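Local coordinates for protein homoaconitase large subunit (Methanocaldococcus jannaschii, PDB 4KP2) that forms the iron-sulfur subunit of a hydro-lyase that interconverts homocitrate and homoisocitrate through cis-homoaconitate on the way to 2-oxosuberate, at residues A[38-52]-A[159-173]. Sequence-based numbering, arbitrary orientation.
Sequences CAGDSIEVEVDLAMT and MAYIYATGETWIKVP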
loop_
_atom_site.group_PDB
_atom_site.type_symbol
_atom_site.label_atom_id
_atom_site.label_comp_id
_atom_site.label_asym_id
_atom_site.label_seq_id
_atom_site.Cartn_x
_atom_site.Cartn_y
_atom_site.Cartn_z
ATOM N N CYS A 38 -40.019 22.679 -8.449
ATOM C CA CYS A 38 -39.165 23.314 -9.442
ATOM C C CYS A 38 -37.970 23.979 -8.773
ATOM O O CYS A 38 -37.857 23.981 -7.548
ATOM C CB CYS A 38 -39.953 24.337 -10.263
ATOM S SG CYS A 38 -40.513 25.779 -9.330
ATOM N N ALA A 39 -37.085 24.543 -9.588
ATOM C CA ALA A 39 -35.869 25.175 -9.087
ATOM C C ALA A 39 -36.176 26.365 -8.182
ATOM O O ALA A 39 -36.990 27.223 -8.524
ATOM C CB ALA A 39 -34.980 25.602 -10.245
ATOM N N GLY A 40 -35.520 26.406 -7.028
ATOM C CA GLY A 40 -35.720 27.481 -6.074
ATOM C C GLY A 40 -36.534 27.042 -4.872
ATOM O O GLY A 40 -36.423 27.619 -3.791
ATOM N N ASP A 41 -37.353 26.013 -5.065
ATOM C CA ASP A 41 -38.208 25.498 -4.002
ATOM C C ASP A 41 -37.403 24.711 -2.972
ATOM O O ASP A 41 -36.642 23.811 -3.324
ATOM C CB ASP A 41 -39.304 24.606 -4.587
ATOM C CG ASP A 41 -40.104 25.302 -5.669
ATOM O OD1 ASP A 41 -39.590 26.275 -6.260
ATOM O OD2 ASP A 41 -41.247 24.874 -5.933
ATOM N N SER A 42 -37.574 25.054 -1.700
ATOM C CA SER A 42 -36.922 24.322 -0.619
ATOM C C SER A 42 -37.848 23.224 -0.114
ATOM O O SER A 42 -38.926 23.504 0.409
ATOM C CB SER A 42 -36.548 25.265 0.525
ATOM O OG SER A 42 -37.707 25.803 1.137
ATOM N N ILE A 43 -37.425 21.974 -0.273
ATOM C CA ILE A 43 -38.264 20.836 0.088
ATOM C C ILE A 43 -37.592 19.916 1.102
ATOM O O ILE A 43 -36.376 19.967 1.296
ATOM C CB ILE A 43 -38.643 20.008 -1.153
ATOM C CG1 ILE A 43 -37.386 19.465 -1.834
ATOM C CG2 ILE A 43 -39.455 20.847 -2.128
ATOM C CD1 ILE A 43 -37.668 18.643 -3.072
ATOM N N GLU A 44 -38.397 19.078 1.745
ATOM C CA GLU A 44 -37.888 18.088 2.683
ATOM C C GLU A 44 -37.853 16.726 2.004
ATOM O O GLU A 44 -38.894 16.178 1.644
ATOM C CB GLU A 44 -38.771 18.028 3.929
ATOM C CG GLU A 44 -38.270 17.078 5.003
ATOM C CD GLU A 44 -39.216 16.978 6.182
ATOM O OE1 GLU A 44 -40.434 17.178 5.987
ATOM O OE2 GLU A 44 -38.740 16.705 7.304
ATOM N N VAL A 45 -36.653 16.183 1.832
ATOM C CA VAL A 45 -36.477 14.927 1.111
ATOM C C VAL A 45 -36.058 13.781 2.028
ATOM O O VAL A 45 -35.105 13.904 2.797
ATOM C CB VAL A 45 -35.425 15.070 -0.004
ATOM C CG1 VAL A 45 -35.275 13.763 -0.767
ATOM C CG2 VAL A 45 -35.804 16.199 -0.944
ATOM N N GLU A 46 -36.777 12.667 1.942
ATOM C CA GLU A 46 -36.391 11.460 2.660
ATOM C C GLU A 46 -35.206 10.818 1.951
ATOM O O GLU A 46 -35.237 10.604 0.742
ATOM C CB GLU A 46 -37.560 10.478 2.742
ATOM C CG GLU A 46 -38.730 10.978 3.574
ATOM C CD GLU A 46 -39.809 9.930 3.754
ATOM O OE1 GLU A 46 -39.707 8.856 3.121
ATOM O OE2 GLU A 46 -40.755 10.179 4.530
ATOM N N VAL A 47 -34.157 10.517 2.709
ATOM C CA VAL A 47 -32.921 10.001 2.130
ATOM C C VAL A 47 -32.980 8.495 1.891
ATOM O O VAL A 47 -33.343 7.725 2.783
ATOM C CB VAL A 47 -31.709 10.345 3.015
ATOM C CG1 VAL A 47 -30.421 9.857 2.374
ATOM C CG2 VAL A 47 -31.651 11.845 3.253
ATOM N N ASP A 48 -32.622 8.084 0.678
ATOM C CA ASP A 48 -32.641 6.675 0.302
ATOM C C ASP A 48 -31.339 5.968 0.662
ATOM O O ASP A 48 -31.321 4.757 0.869
ATOM C CB ASP A 48 -32.905 6.530 -1.198
ATOM C CG ASP A 48 -34.308 6.936 -1.583
ATOM O OD1 ASP A 48 -35.244 6.611 -0.825
ATOM O OD2 ASP A 48 -34.473 7.580 -2.640
ATOM N N LEU A 49 -30.251 6.728 0.732
ATOM C CA LEU A 49 -28.940 6.148 0.993
ATOM C C LEU A 49 -28.005 7.150 1.667
ATOM O O LEU A 49 -27.784 8.247 1.156
ATOM C CB LEU A 49 -28.322 5.645 -0.313
ATOM C CG LEU A 49 -27.202 4.610 -0.212
ATOM C CD1 LEU A 49 -27.722 3.346 0.449
ATOM C CD2 LEU A 49 -26.634 4.302 -1.589
ATOM N N ALA A 50 -27.458 6.765 2.815
ATOM C CA ALA A 50 -26.542 7.624 3.559
ATOM C C ALA A 50 -25.193 6.938 3.759
ATOM O O ALA A 50 -25.132 5.780 4.171
ATOM C CB ALA A 50 -27.149 8.015 4.897
ATOM N N MET A 51 -24.113 7.656 3.471
ATOM C CA MET A 51 -22.776 7.072 3.534
ATOM C C MET A 51 -21.709 8.022 4.075
ATOM O O MET A 51 -21.637 9.185 3.679
ATOM C CB MET A 51 -22.364 6.538 2.158
ATOM C CG MET A 51 -20.864 6.367 1.972
ATOM S SD MET A 51 -20.121 7.737 1.065
ATOM C CE MET A 51 -18.657 8.028 2.053
ATOM N N THR A 52 -20.885 7.511 4.985
ATOM C CA THR A 52 -19.728 8.240 5.491
ATOM C C THR A 52 -18.503 7.329 5.519
ATOM O O THR A 52 -18.619 6.128 5.765
ATOM C CB THR A 52 -19.975 8.798 6.903
ATOM O OG1 THR A 52 -20.514 7.767 7.739
ATOM C CG2 THR A 52 -20.951 9.965 6.853
ATOM N N MET A 159 -24.658 15.191 8.053
ATOM C CA MET A 159 -24.664 13.734 7.996
ATOM C C MET A 159 -25.230 13.126 9.274
ATOM O O MET A 159 -25.837 12.058 9.245
ATOM C CB MET A 159 -23.258 13.194 7.720
ATOM C CG MET A 159 -22.818 13.290 6.261
ATOM S SD MET A 159 -23.534 12.017 5.202
ATOM C CE MET A 159 -25.022 12.827 4.607
ATOM N N ALA A 160 -25.023 13.812 10.393
ATOM C CA ALA A 160 -25.569 13.371 11.671
ATOM C C ALA A 160 -27.080 13.573 11.696
ATOM O O ALA A 160 -27.823 12.733 12.203
ATOM C CB ALA A 160 -24.914 14.122 12.815
ATOM N N TYR A 161 -27.519 14.701 11.145
ATOM C CA TYR A 161 -28.937 15.027 11.051
ATOM C C TYR A 161 -29.668 13.982 10.216
ATOM O O TYR A 161 -30.735 13.499 10.595
ATOM C CB TYR A 161 -29.110 16.413 10.427
ATOM C CG TYR A 161 -30.544 16.884 10.328
ATOM C CD1 TYR A 161 -31.147 17.560 11.380
ATOM C CD2 TYR A 161 -31.291 16.663 9.178
ATOM C CE1 TYR A 161 -32.455 17.995 11.292
ATOM C CE2 TYR A 161 -32.599 17.094 9.081
ATOM C CZ TYR A 161 -33.176 17.760 10.140
ATOM O OH TYR A 161 -34.478 18.190 10.047
ATOM N N ILE A 162 -29.078 13.639 9.077
ATOM C CA ILE A 162 -29.650 12.647 8.176
ATOM C C ILE A 162 -29.631 11.255 8.806
ATOM O O ILE A 162 -30.581 10.486 8.663
ATOM C CB ILE A 162 -28.907 12.637 6.824
ATOM C CG1 ILE A 162 -29.182 13.938 6.069
ATOM C CG2 ILE A 162 -29.320 11.439 5.985
ATOM C CD1 ILE A 162 -28.507 14.023 4.724
ATOM N N TYR A 163 -28.550 10.947 9.516
ATOM C CA TYR A 163 -28.425 9.667 10.207
ATOM C C TYR A 163 -29.513 9.474 11.259
ATOM O O TYR A 163 -29.874 8.346 11.588
ATOM C CB TYR A 163 -27.050 9.541 10.868
ATOM C CG TYR A 163 -25.969 9.002 9.960
ATOM C CD1 TYR A 163 -26.281 8.468 8.717
ATOM C CD2 TYR A 163 -24.636 9.015 10.354
ATOM C CE1 TYR A 163 -25.295 7.969 7.887
ATOM C CE2 TYR A 163 -23.643 8.518 9.531
ATOM C CZ TYR A 163 -23.979 7.996 8.298
ATOM O OH TYR A 163 -22.997 7.498 7.473
ATOM N N ALA A 164 -30.037 10.578 11.780
ATOM C CA ALA A 164 -30.994 10.520 12.879
ATOM C C ALA A 164 -32.451 10.569 12.425
ATOM O O ALA A 164 -33.312 9.919 13.017
ATOM C CB ALA A 164 -30.716 11.633 13.872
ATOM N N THR A 165 -32.723 11.338 11.377
ATOM C CA THR A 165 -34.095 11.545 10.925
ATOM C C THR A 165 -34.395 10.842 9.604
ATOM O O THR A 165 -35.544 10.505 9.316
ATOM C CB THR A 165 -34.417 13.046 10.774
ATOM O OG1 THR A 165 -33.557 13.628 9.786
ATOM C CG2 THR A 165 -34.225 13.769 12.098
ATOM N N GLY A 166 -33.360 10.628 8.800
ATOM C CA GLY A 166 -33.526 10.013 7.497
ATOM C C GLY A 166 -34.055 10.999 6.477
ATOM O O GLY A 166 -34.445 10.628 5.370
ATOM N N GLU A 167 -34.069 12.269 6.864
ATOM C CA GLU A 167 -34.563 13.337 6.008
ATOM C C GLU A 167 -33.591 14.507 6.036
ATOM O O GLU A 167 -32.807 14.649 6.972
ATOM C CB GLU A 167 -35.941 13.803 6.480
ATOM C CG GLU A 167 -37.016 12.729 6.432
ATOM C CD GLU A 167 -38.265 13.121 7.198
ATOM O OE1 GLU A 167 -38.178 14.032 8.049
ATOM O OE2 GLU A 167 -39.330 12.518 6.950
ATOM N N THR A 168 -33.644 15.342 5.005
ATOM C CA THR A 168 -32.815 16.537 4.954
ATOM C C THR A 168 -33.560 17.669 4.256
ATOM O O THR A 168 -34.598 17.449 3.632
ATOM C CB THR A 168 -31.489 16.277 4.224
ATOM O OG1 THR A 168 -30.658 17.441 4.311
ATOM C CG2 THR A 168 -31.746 15.952 2.763
ATOM N N TRP A 169 -33.026 18.879 4.368
ATOM C CA TRP A 169 -33.660 20.046 3.770
ATOM C C TRP A 169 -32.743 20.692 2.742
ATOM O O TRP A 169 -31.709 21.263 3.091
ATOM C CB TRP A 169 -34.036 21.061 4.849
ATOM C CG TRP A 169 -34.970 20.511 5.878
ATOM C CD1 TRP A 169 -34.642 19.726 6.944
ATOM C CD2 TRP A 169 -36.389 20.704 5.943
ATOM N NE1 TRP A 169 -35.768 19.416 7.668
ATOM C CE2 TRP A 169 -36.853 20.005 7.075
ATOM C CE3 TRP A 169 -37.311 21.400 5.154
ATOM C CZ2 TRP A 169 -38.198 19.981 7.437
ATOM C CZ3 TRP A 169 -38.645 21.375 5.517
ATOM C CH2 TRP A 169 -39.076 20.670 6.647
ATOM N N ILE A 170 -33.125 20.593 1.474
ATOM C CA ILE A 170 -32.339 21.178 0.396
ATOM C C ILE A 170 -33.199 22.065 -0.491
ATOM O O ILE A 170 -34.429 21.994 -0.462
ATOM C CB ILE A 170 -31.701 20.097 -0.489
ATOM C CG1 ILE A 170 -32.789 19.290 -1.199
ATOM C CG2 ILE A 170 -30.796 19.191 0.333
ATOM C CD1 ILE A 170 -32.257 18.316 -2.216
ATOM N N LYS A 171 -32.540 22.903 -1.281
ATOM C CA LYS A 171 -33.228 23.743 -2.247
ATOM C C LYS A 171 -33.029 23.160 -3.638
ATOM O O LYS A 171 -31.898 22.893 -4.045
ATOM C CB LYS A 171 -32.684 25.170 -2.194
ATOM C CG LYS A 171 -33.399 26.141 -3.117
ATOM C CD LYS A 171 -32.784 27.535 -3.072
ATOM C CE LYS A 171 -33.042 28.242 -1.744
ATOM N NZ LYS A 171 -32.050 27.901 -0.681
ATOM N N VAL A 172 -34.130 22.952 -4.357
ATOM C CA VAL A 172 -34.069 22.403 -5.708
ATOM C C VAL A 172 -33.236 23.305 -6.609
ATOM O O VAL A 172 -33.608 24.450 -6.866
ATOM C CB VAL A 172 -35.469 22.223 -6.318
ATOM C CG1 VAL A 172 -35.363 21.628 -7.716
ATOM C CG2 VAL A 172 -36.328 21.345 -5.425
ATOM N N PRO A 173 -32.098 22.785 -7.086
ATOM C CA PRO A 173 -31.112 23.575 -7.827
ATOM C C PRO A 173 -31.524 23.840 -9.267
ATOM O O PRO A 173 -32.371 23.135 -9.815
ATOM C CB PRO A 173 -29.876 22.676 -7.805
ATOM C CG PRO A 173 -30.440 21.297 -7.796
ATOM C CD PRO A 173 -31.693 21.372 -6.962
#
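Glu44 lies over one face of the Trp169 indole: its CB sits 3.7 Å from the centroid of the six-membered ring, 11° off the normal, a CH-pi contact. With CG anti to the backbone N (chi1 -177°) and the chain extended, the glutamate runs on across that face, and its carboxylate stacks on the ring with the planes 24° apart. Glu44 OE2 comes within 2.8 Å of Glu167 OE1 with no hydrogen bond assigned, so one carboxylate may well be protonated. At the indole edge, in plane, comes CE2 of Tyr161, and Trp169 NE1 donates to Tyr161 OH at 3.0 Å, a bent bond close to the ring plane that helps to set the indole's rotation. An alanine at Glu44 would keep the methylene carbon but is likely to leave the CZ2 side of that face without its stacked carboxylate. The Tyr163 ring is met at its edge, where Ala50 CB approaches CE1 at 3.5 Å and Thr52 OG1 pairs with Tyr163 OH in a short hydrogen bond (2.5 Å); the same OG1 also bonds Thr57.

Between these aromatic sites the example illustrates how one segment can serve two sheets. Residues 42-46 pair antiparallel with 167-171 in a mixed sheet, whereas 49-52 belong to the central strand of a parallel five-stranded sheet of the three-layer alpha/beta/alpha sandwich, covered by helix 159-165. Straight bonds finish the pairing: Val47 N to Gly166 O, where positive phi ends the helix, and Gly40 N to Val172 O (2.7 Å), within a type II turn. Ile43, Val45, Thr168 and Ile170 share the face opposite Glu44, Glu167 and Trp169; there Val45 and Ile170 rest on Phe133. Val47 CG2 meets Ile162 CG2 at 3.6 Å. Met159 SD slides past Thr52 CG2, while the Met51 side chain, pointing away from this helix, lies about 9 Å from that of Cys383, a predicted [4Fe-4S] cluster ligand.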